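Local atomic coordinates of pyroglutatmate porin OpdO (Pseudomonas aeruginosa, PDB entry 3SZV), a protein that forms a beta-barrel channel in the bacterial outer membrane and probably lets small carboxylate-bearing solutes through. Residues Q52-R57 against G75-K80; P143-G148 against R168-S173. One frame throughout, in Å; residues are numbered along the deposited sequence.

Contact 1. Residues Q52-R57 against G75-K80. With C8E ((hydroxyethyloxy)tri(ethyloxy)octane), chain C.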
ATOM      1  N   GLN A  52       0.992 -21.319  -2.252  1.00 18.49           N
ATOM      2  CA  GLN A  52       0.233 -21.337  -1.006  1.00 17.61           C
ATOM      3  C   GLN A  52       1.006 -20.603   0.082  1.00 17.64           C
ATOM      4  O   GLN A  52       2.214 -20.814   0.256  1.00 18.24           O
ATOM      5  CB  GLN A  52      -0.024 -22.777  -0.556  1.00 22.07           C
ATOM      6  CG  GLN A  52      -0.715 -22.880   0.797  1.00 21.14           C
ATOM      7  CD  GLN A  52      -2.137 -22.342   0.768  1.00 23.38           C
ATOM      8  OE1 GLN A  52      -2.887 -22.586  -0.180  1.00 24.47           O
ATOM      9  NE2 GLN A  52      -2.512 -21.607   1.806  1.00 22.87           N
ATOM     10  N   GLY A  53       0.305 -19.759   0.830  1.00 16.01           N
ATOM     11  CA  GLY A  53       0.936 -18.985   1.879  1.00 17.49           C
ATOM     12  C   GLY A  53       0.232 -19.092   3.215  1.00 18.06           C
ATOM     13  O   GLY A  53      -0.967 -19.367   3.286  1.00 17.82           O
ATOM     14  N   PHE A  54       0.995 -18.869   4.278  1.00 16.62           N
ATOM     15  CA  PHE A  54       0.474 -18.849   5.638  1.00 17.68           C
ATOM     16  C   PHE A  54       1.021 -17.607   6.302  1.00 19.71           C
ATOM     17  O   PHE A  54       2.204 -17.298   6.171  1.00 18.21           O
ATOM     18  CB  PHE A  54       0.937 -20.079   6.425  1.00 17.56           C
ATOM     19  CG  PHE A  54       0.518 -21.386   5.812  1.00 22.59           C
ATOM     20  CD1 PHE A  54      -0.618 -22.042   6.256  1.00 25.62           C
ATOM     21  CD2 PHE A  54       1.254 -21.947   4.785  1.00 20.08           C
ATOM     22  CE1 PHE A  54      -1.010 -23.244   5.689  1.00 29.40           C
ATOM     23  CE2 PHE A  54       0.869 -23.153   4.210  1.00 25.12           C
ATOM     24  CZ  PHE A  54      -0.264 -23.799   4.664  1.00 25.90           C
ATOM     25  N   LEU A  55       0.155 -16.896   7.012  1.00 17.79           N
ATOM     26  CA  LEU A  55       0.549 -15.680   7.703  1.00 17.70           C
ATOM     27  C   LEU A  55       0.062 -15.753   9.141  1.00 18.05           C
ATOM     28  O   LEU A  55      -1.143 -15.742   9.393  1.00 20.59           O
ATOM     29  CB  LEU A  55      -0.046 -14.458   7.013  1.00 19.19           C
ATOM     30  CG  LEU A  55       0.307 -14.287   5.531  1.00 22.11           C
ATOM     31  CD1 LEU A  55      -0.624 -15.071   4.601  1.00 22.63           C
ATOM     32  CD2 LEU A  55       0.254 -12.807   5.195  1.00 25.75           C
ATOM     33  N   LEU A  56       0.999 -15.841  10.078  1.00 17.74           N
ATOM     34  CA  LEU A  56       0.665 -15.880  11.498  1.00 18.17           C
ATOM     35  C   LEU A  56       0.988 -14.517  12.094  1.00 22.35           C
ATOM     36  O   LEU A  56       2.126 -14.060  12.023  1.00 23.27           O
ATOM     37  CB  LEU A  56       1.486 -16.961  12.192  1.00 19.86           C
ATOM     38  CG  LEU A  56       1.260 -17.096  13.696  1.00 24.98           C
ATOM     39  CD1 LEU A  56      -0.113 -17.699  13.981  1.00 27.88           C
ATOM     40  CD2 LEU A  56       2.352 -17.957  14.318  1.00 37.25           C
ATOM     41  N   ARG A  57      -0.020 -13.861  12.657  1.00 20.26           N
ATOM     42  CA  ARG A  57       0.149 -12.536  13.246  1.00 21.49           C
ATOM     43  C   ARG A  57      -0.086 -12.589  14.753  1.00 23.48           C
ATOM     44  O   ARG A  57      -1.127 -13.058  15.201  1.00 25.05           O
ATOM     45  CB  ARG A  57      -0.831 -11.548  12.606  1.00 23.16           C
ATOM     46  CG  ARG A  57      -0.580 -11.269  11.120  1.00 28.70           C
ATOM     47  CD  ARG A  57      -1.702 -10.415  10.521  1.00 34.40           C
ATOM     48  NE  ARG A  57      -1.457 -10.031   9.126  1.00 40.45           N
ATOM     49  CZ  ARG A  57      -1.967 -10.650   8.062  1.00 50.66           C
ATOM     50  NH1 ARG A  57      -2.763 -11.706   8.208  1.00 28.96           N
ATOM     51  NH2 ARG A  57      -1.683 -10.208   6.844  1.00 49.06           N
ATOM     52  N   GLY A  75       4.782 -14.270  11.236  1.00 17.44           N
ATOM     53  CA  GLY A  75       5.375 -15.458  10.655  1.00 17.77           C
ATOM     54  C   GLY A  75       4.814 -15.648   9.266  1.00 16.79           C
ATOM     55  O   GLY A  75       3.595 -15.682   9.070  1.00 18.35           O
ATOM     56  N   LEU A  76       5.712 -15.762   8.297  1.00 15.56           N
ATOM     57  CA  LEU A  76       5.336 -15.907   6.895  1.00 15.70           C
ATOM     58  C   LEU A  76       5.901 -17.203   6.354  1.00 18.31           C
ATOM     59  O   LEU A  76       7.057 -17.546   6.605  1.00 19.04           O
ATOM     60  CB  LEU A  76       5.919 -14.761   6.079  1.00 16.23           C
ATOM     61  CG  LEU A  76       5.501 -13.353   6.495  1.00 16.78           C
ATOM     62  CD1 LEU A  76       6.261 -12.319   5.683  1.00 22.71           C
ATOM     63  CD2 LEU A  76       4.001 -13.170   6.345  1.00 16.95           C
ATOM     64  N   LEU A  77       5.094 -17.926   5.590  1.00 16.43           N
ATOM     65  CA  LEU A  77       5.561 -19.156   4.978  1.00 16.55           C
ATOM     66  C   LEU A  77       4.877 -19.268   3.635  1.00 16.38           C
ATOM     67  O   LEU A  77       3.656 -19.149   3.541  1.00 17.41           O
ATOM     68  CB  LEU A  77       5.214 -20.364   5.856  1.00 20.68           C
ATOM     69  CG  LEU A  77       5.551 -21.748   5.305  1.00 24.34           C
ATOM     70  CD1 LEU A  77       7.043 -21.878   5.065  1.00 31.13           C
ATOM     71  CD2 LEU A  77       5.063 -22.820   6.277  1.00 30.83           C
ATOM     72  N   GLY A  78       5.669 -19.472   2.592  1.00 16.16           N
ATOM     73  CA  GLY A  78       5.117 -19.652   1.270  1.00 18.39           C
ATOM     74  C   GLY A  78       5.820 -20.767   0.538  1.00 22.69           C
ATOM     75  O   GLY A  78       7.004 -21.031   0.758  1.00 24.61           O
ATOM     76  N   PHE A  79       5.083 -21.437  -0.333  1.00 22.90           N
ATOM     77  CA  PHE A  79       5.712 -22.378  -1.240  1.00 21.90           C
ATOM     78  C   PHE A  79       4.961 -22.474  -2.551  1.00 24.83           C
ATOM     79  O   PHE A  79       3.734 -22.351  -2.596  1.00 22.77           O
ATOM     80  CB  PHE A  79       5.892 -23.753  -0.596  1.00 30.10           C
ATOM     81  CG  PHE A  79       4.666 -24.278   0.092  1.00 28.55           C
ATOM     82  CD1 PHE A  79       4.476 -24.069   1.451  1.00 29.44           C
ATOM     83  CD2 PHE A  79       3.725 -25.014  -0.604  1.00 29.23           C
ATOM     84  CE1 PHE A  79       3.356 -24.565   2.093  1.00 35.04           C
ATOM     85  CE2 PHE A  79       2.602 -25.512   0.032  1.00 40.03           C
ATOM     86  CZ  PHE A  79       2.419 -25.289   1.382  1.00 33.92           C
ATOM     87  N   LYS A  80       5.718 -22.668  -3.621  1.00 27.36           N
ATOM     88  CA  LYS A  80       5.135 -22.796  -4.942  1.00 25.84           C
ATOM     89  C   LYS A  80       4.488 -24.161  -5.118  1.00 25.05           C
ATOM     90  O   LYS A  80       4.937 -25.163  -4.549  1.00 30.06           O
ATOM     91  CB  LYS A  80       6.182 -22.529  -6.032  1.00 37.62           C
ATOM     92  CG  LYS A  80       6.482 -21.041  -6.239  1.00 45.39           C
ATOM     93  CD  LYS A  80       7.411 -20.800  -7.424  1.00 49.27           C
ATOM     94  CE  LYS A  80       8.781 -21.417  -7.191  1.00 49.71           C
ATOM     95  NZ  LYS A  80       9.412 -20.913  -5.933  1.00 45.40           N
TER
HETATM   96  C1  C8E C 386      17.353 -19.209   9.378  1.00 38.52           C
HETATM   97  C2  C8E C 386      15.904 -19.328   9.835  1.00 30.34           C
HETATM   98  C3  C8E C 386      15.648 -18.452  11.053  1.00 28.52           C
HETATM   99  C4  C8E C 386      14.372 -18.879  11.772  1.00 24.43           C
HETATM  100  C5  C8E C 386      13.171 -18.771  10.846  1.00 20.86           C
HETATM  101  C6  C8E C 386      11.861 -19.198  11.506  1.00 22.24           C
HETATM  102  C7  C8E C 386      10.698 -19.079  10.524  1.00 22.77           C
HETATM  103  C8  C8E C 386       9.328 -19.198  11.195  1.00 24.07           C
HETATM  104  O9  C8E C 386       8.296 -19.208  10.216  1.00 26.35           O
HETATM  105  C10 C8E C 386       7.008 -19.378  10.785  1.00 23.66           C
HETATM  106  C11 C8E C 386       5.924 -19.415   9.703  1.00 25.15           C
HETATM  107  O12 C8E C 386       4.642 -19.561  10.285  1.00 29.70           O
HETATM  108  C13 C8E C 386       3.580 -19.281   9.392  1.00 27.82           C
HETATM  109  C16 C8E C 386       1.180 -22.551   9.372  1.00 51.69           C
HETATM  110  C17 C8E C 386       2.062 -23.779   9.548  1.00 51.24           C
HETATM  111  O18 C8E C 386       1.575 -24.849   8.769  1.00 52.25           O
HETATM  112  C19 C8E C 386       2.001 -24.768   7.428  1.00 53.43           C
HETATM  113  C20 C8E C 386       3.294 -25.559   7.271  1.00 54.81           C
HETATM  114  O21 C8E C 386       3.123 -26.579   6.314  1.00 55.55           O
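Residues 52-57 and 75-80 are facing parts of the two arms of a beta hairpin in the wall of an OprD-family outer membrane barrel, paired antiparallel with segment axes approaching to 4.7 Å. Three hydrogen-bonded pairs, Gln-52 with Phe-79, Phe-54 with Leu-77 and Leu-56 with Gly-75, each exchange two N-H...O=C bonds; at the last, Leu-56 N to Gly-75 O and Gly-75 N to Leu-56 O both measure 2.8 Å. At the non-hydrogen-bonded pair Gly-53 with Gly-78, two glycines face each other and the CA atoms come within 4.3 Å.

The face carrying Phe-54, Leu-77 and Phe-79 meets detergent. The CG of Phe-79 sits between its backbone N and carbonyl carbon (chi1 48°), which leans the ring toward the partner strand, over the gap between the backbones: CE1 of Phe-79 reaches the edge of the Phe-54 ring, 3.6 Å from CE2 of Phe-54. Alongside, Gln-52 CB makes an off-centre CH-pi contact with the Phe-79 ring. A (hydroxyethyloxy)tri(ethyloxy)octane molecule covers Phe-54, its C19 lying 3.6 Å above the ring centre, and its C20 comes 3.4 Å from Leu-77 CD2, consistent with a membrane-facing surface where detergent replaces lipid. The Phe-54 ring thus lies between C19 and, toward the rim of its opposite face, Gln-52 NE2; that amide bonds weakly to Gly-53 O and, more strongly through OE1, to Asn-31.

On the other face Leu-55 CD2 and Leu-76 CD2 touch at 3.9 Å. Strand 24-38 continues the wall beyond 52-57, with Arg-57 bridged to Glu-28, and strand 106-117 beyond 75-80.

Contact 2. Residues P143-G148 against R168-S173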
ATOM      1  N   PRO A 143       3.284 -10.381   2.342  1.00 14.96           N
ATOM      2  CA  PRO A 143       3.491  -8.929   2.326  1.00 15.38           C
ATOM      3  C   PRO A 143       4.953  -8.494   2.194  1.00 16.82           C
ATOM      4  O   PRO A 143       5.877  -9.197   2.644  1.00 16.56           O
ATOM      5  CB  PRO A 143       2.945  -8.480   3.693  1.00 16.31           C
ATOM      6  CG  PRO A 143       3.013  -9.734   4.554  1.00 16.80           C
ATOM      7  CD  PRO A 143       2.734 -10.865   3.620  1.00 17.07           C
ATOM      8  N   GLU A 144       5.158  -7.331   1.587  1.00 15.29           N
ATOM      9  CA  GLU A 144       6.417  -6.614   1.727  1.00 14.96           C
ATOM     10  C   GLU A 144       6.584  -6.167   3.194  1.00 15.42           C
ATOM     11  O   GLU A 144       5.608  -5.800   3.854  1.00 15.80           O
ATOM     12  CB  GLU A 144       6.415  -5.393   0.800  1.00 15.61           C
ATOM     13  CG  GLU A 144       7.698  -4.564   0.832  1.00 15.58           C
ATOM     14  CD  GLU A 144       7.626  -3.325  -0.041  1.00 16.23           C
ATOM     15  OE1 GLU A 144       6.516  -2.849  -0.314  1.00 14.90           O
ATOM     16  OE2 GLU A 144       8.694  -2.831  -0.471  1.00 15.62           O
ATOM     17  N   LEU A 145       7.815  -6.196   3.705  1.00 14.06           N
ATOM     18  CA  LEU A 145       8.117  -5.651   5.031  1.00 14.12           C
ATOM     19  C   LEU A 145       9.268  -4.671   4.901  1.00 15.17           C
ATOM     20  O   LEU A 145      10.128  -4.815   4.020  1.00 16.76           O
ATOM     21  CB  LEU A 145       8.524  -6.754   6.019  1.00 16.02           C
ATOM     22  CG  LEU A 145       7.484  -7.824   6.311  1.00 13.82           C
ATOM     23  CD1 LEU A 145       8.094  -8.925   7.163  1.00 17.43           C
ATOM     24  CD2 LEU A 145       6.282  -7.206   6.996  1.00 16.41           C
ATOM     25  N   PHE A 146       9.278  -3.660   5.758  1.00 13.41           N
ATOM     26  CA  PHE A 146      10.456  -2.820   5.913  1.00 13.27           C
ATOM     27  C   PHE A 146      11.082  -3.100   7.264  1.00 15.20           C
ATOM     28  O   PHE A 146      10.396  -3.511   8.208  1.00 16.97           O
ATOM     29  CB  PHE A 146      10.087  -1.335   5.833  1.00 13.36           C
ATOM     30  CG  PHE A 146       9.407  -0.947   4.561  1.00 12.84           C
ATOM     31  CD1 PHE A 146       8.117  -0.432   4.572  1.00 15.07           C
ATOM     32  CD2 PHE A 146      10.068  -1.082   3.349  1.00 15.55           C
ATOM     33  CE1 PHE A 146       7.486  -0.056   3.386  1.00 15.87           C
ATOM     34  CE2 PHE A 146       9.439  -0.701   2.144  1.00 16.34           C
ATOM     35  CZ  PHE A 146       8.142  -0.200   2.184  1.00 15.35           C
ATOM     36  N   ARG A 147      12.387  -2.897   7.358  1.00 12.96           N
ATOM     37  CA  ARG A 147      13.065  -2.908   8.645  1.00 14.77           C
ATOM     38  C   ARG A 147      13.285  -1.465   9.063  1.00 14.07           C
ATOM     39  O   ARG A 147      13.810  -0.661   8.290  1.00 14.66           O
ATOM     40  CB  ARG A 147      14.409  -3.637   8.559  1.00 14.77           C
ATOM     41  CG  ARG A 147      15.007  -3.927   9.939  1.00 15.25           C
ATOM     42  CD  ARG A 147      16.327  -4.665   9.851  1.00 17.03           C
ATOM     43  NE  ARG A 147      17.444  -3.732   9.682  1.00 17.21           N
ATOM     44  CZ  ARG A 147      18.704  -4.038   9.970  1.00 18.97           C
ATOM     45  NH1 ARG A 147      19.008  -5.252  10.427  1.00 23.04           N
ATOM     46  NH2 ARG A 147      19.653  -3.126   9.814  1.00 22.67           N
ATOM     47  N   GLY A 148      12.883  -1.120  10.277  1.00 14.96           N
ATOM     48  CA  GLY A 148      13.131   0.233  10.739  1.00 16.76           C
ATOM     49  C   GLY A 148      12.364   0.606  11.984  1.00 14.39           C
ATOM     50  O   GLY A 148      11.921  -0.260  12.743  1.00 16.13           O
ATOM     51  N   ARG A 168      15.911  -1.244   5.460  1.00 15.08           N
ATOM     52  CA  ARG A 168      15.832  -2.428   4.599  1.00 17.10           C
ATOM     53  C   ARG A 168      14.447  -2.591   4.015  1.00 15.58           C
ATOM     54  O   ARG A 168      13.456  -2.158   4.613  1.00 14.22           O
ATOM     55  CB  ARG A 168      16.136  -3.719   5.367  1.00 17.50           C
ATOM     56  CG  ARG A 168      17.464  -3.751   6.111  1.00 19.43           C
ATOM     57  CD  ARG A 168      18.632  -4.017   5.188  1.00 24.44           C
ATOM     58  NE  ARG A 168      19.844  -4.276   5.960  1.00 29.23           N
ATOM     59  CZ  ARG A 168      20.699  -3.336   6.349  1.00 33.49           C
ATOM     60  NH1 ARG A 168      20.486  -2.065   6.032  1.00 28.37           N
ATOM     61  NH2 ARG A 168      21.775  -3.670   7.055  1.00 34.89           N
ATOM     62  N   ASN A 169      14.403  -3.287   2.877  1.00 17.00           N
ATOM     63  CA  ASN A 169      13.187  -3.662   2.169  1.00 14.43           C
ATOM     64  C   ASN A 169      13.194  -5.179   2.021  1.00 15.95           C
ATOM     65  O   ASN A 169      14.147  -5.739   1.482  1.00 18.73           O
ATOM     66  CB  ASN A 169      13.249  -3.010   0.780  1.00 15.08           C
ATOM     67  CG  ASN A 169      11.927  -3.028   0.013  1.00 18.45           C
ATOM     68  OD1 ASN A 169      11.848  -2.438  -1.081  1.00 21.22           O
ATOM     69  ND2 ASN A 169      10.907  -3.671   0.549  1.00 14.83           N
ATOM     70  N   LYS A 170      12.157  -5.851   2.515  1.00 16.23           N
ATOM     71  CA  LYS A 170      11.962  -7.256   2.173  1.00 15.77           C
ATOM     72  C   LYS A 170      10.861  -7.327   1.133  1.00 18.30           C
ATOM     73  O   LYS A 170       9.690  -7.125   1.449  1.00 16.78           O
ATOM     74  CB  LYS A 170      11.572  -8.105   3.387  1.00 18.89           C
ATOM     75  CG  LYS A 170      11.435  -9.604   3.030  1.00 19.62           C
ATOM     76  CD  LYS A 170      10.479 -10.355   3.954  1.00 21.63           C
ATOM     77  CE  LYS A 170       9.022  -9.949   3.730  1.00 19.80           C
ATOM     78  NZ  LYS A 170       8.490 -10.403   2.409  1.00 22.06           N
ATOM     79  N   LEU A 171      11.237  -7.574  -0.116  1.00 20.13           N
ATOM     80  CA  LEU A 171      10.242  -7.634  -1.175  1.00 21.19           C
ATOM     81  C   LEU A 171       9.191  -8.687  -0.854  1.00 21.48           C
ATOM     82  O   LEU A 171       9.464  -9.679  -0.162  1.00 22.67           O
ATOM     83  CB  LEU A 171      10.899  -7.944  -2.517  1.00 20.47           C
ATOM     84  CG  LEU A 171      11.968  -6.951  -2.970  1.00 21.43           C
ATOM     85  CD1 LEU A 171      12.587  -7.417  -4.287  1.00 25.33           C
ATOM     86  CD2 LEU A 171      11.408  -5.541  -3.117  1.00 22.11           C
ATOM     87  N   ASN A 172       7.980  -8.478  -1.356  1.00 22.05           N
ATOM     88  CA  ASN A 172       6.910  -9.434  -1.114  1.00 22.98           C
ATOM     89  C   ASN A 172       7.301 -10.879  -1.418  1.00 24.99           C
ATOM     90  O   ASN A 172       6.918 -11.787  -0.688  1.00 28.04           O
ATOM     91  CB  ASN A 172       5.610  -9.026  -1.837  1.00 29.71           C
ATOM     92  CG  ASN A 172       5.823  -8.656  -3.292  1.00 48.72           C
ATOM     93  OD1 ASN A 172       6.789  -9.078  -3.926  1.00 33.36           O
ATOM     94  ND2 ASN A 172       4.902  -7.863  -3.834  1.00 29.57           N
ATOM     95  N   SER A 173       8.104 -11.076  -2.461  1.00 30.31           N
ATOM     96  CA  SER A 173       8.430 -12.419  -2.934  1.00 33.70           C
ATOM     97  C   SER A 173       9.686 -13.044  -2.320  1.00 32.10           C
ATOM     98  O   SER A 173      10.026 -14.182  -2.643  1.00 36.31           O
ATOM     99  CB  SER A 173       8.554 -12.412  -4.460  1.00 38.26           C
ATOM    100  OG  SER A 173       9.462 -11.410  -4.883  1.00 40.94           O
TER
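Lys-170 and Leu-145 run side by side where the short strand 145-147, just before the corner at Gly-148, pairs antiparallel with the end of barrel strand 159-170. From the backbone, Lys-170 CB lies 3.6 Å from Leu-145 O, the acceptor of the Lys-170 N-H. CG continues anti to the backbone N (chi1 -177°), then bends at chi3 and chi4 curl the chain back along the partner segment. CE thereby packs 3.7 Å from Leu-145 CG, and NZ ends 2.9 Å from Pro-143 O, a bond tilted modestly from the carbonyl plane. Leu-171 O, Ser-174 O and Tyr-106 OH also lie within hydrogen-bonding distance of this buried NZ, more acceptors than its three N-H groups can serve fully at once.

The extended Glu-144 side chain brings OE2 to Asn-169 ND2 at 2.6 Å, using the anti lone pair; OE1 is taken by the backbone N of Asn-137. The Phe-146 ring lies beside the Asn-169 amide, their planes 44° apart.

Farther along, the guanidinium groups of Arg-147 and Arg-168 stack flat with centres 4.2 Å apart. Asp-167 forms a salt bridge with Arg-147 NE and probably eases the repulsion of the two cations.

The chain leading into strand 145-147 is consistent with the inward-folded segments that narrow OprD-family channels; Phe-180 of strand 180-182 meets Phe-146 and Asn-169, and strand 159-170 also pairs with 149-156 and 186-200.

Contact 1 closes before contact 2 opens along the chain, and their centres lie about 14 Å apart on the same side of the molecular centre. Both reach the same barrel sheet: contact 1 through hairpin 49-59/67-81, contact 2 where chain coming from the interior, residues 143-147, joins the end of wall strand 159-170. The two meet directly: Pro-143 CD packs 3.5 Å from Leu-55 CD2, and Leu-76 CD1 is 4.1 Å from both Leu-145 CD1 and Lys-170 CE. Leucines on the face turned from the detergent thus pack against this inner chain, consistent with an OprD-type barrel whose lumen is narrowed by inward-folded segments.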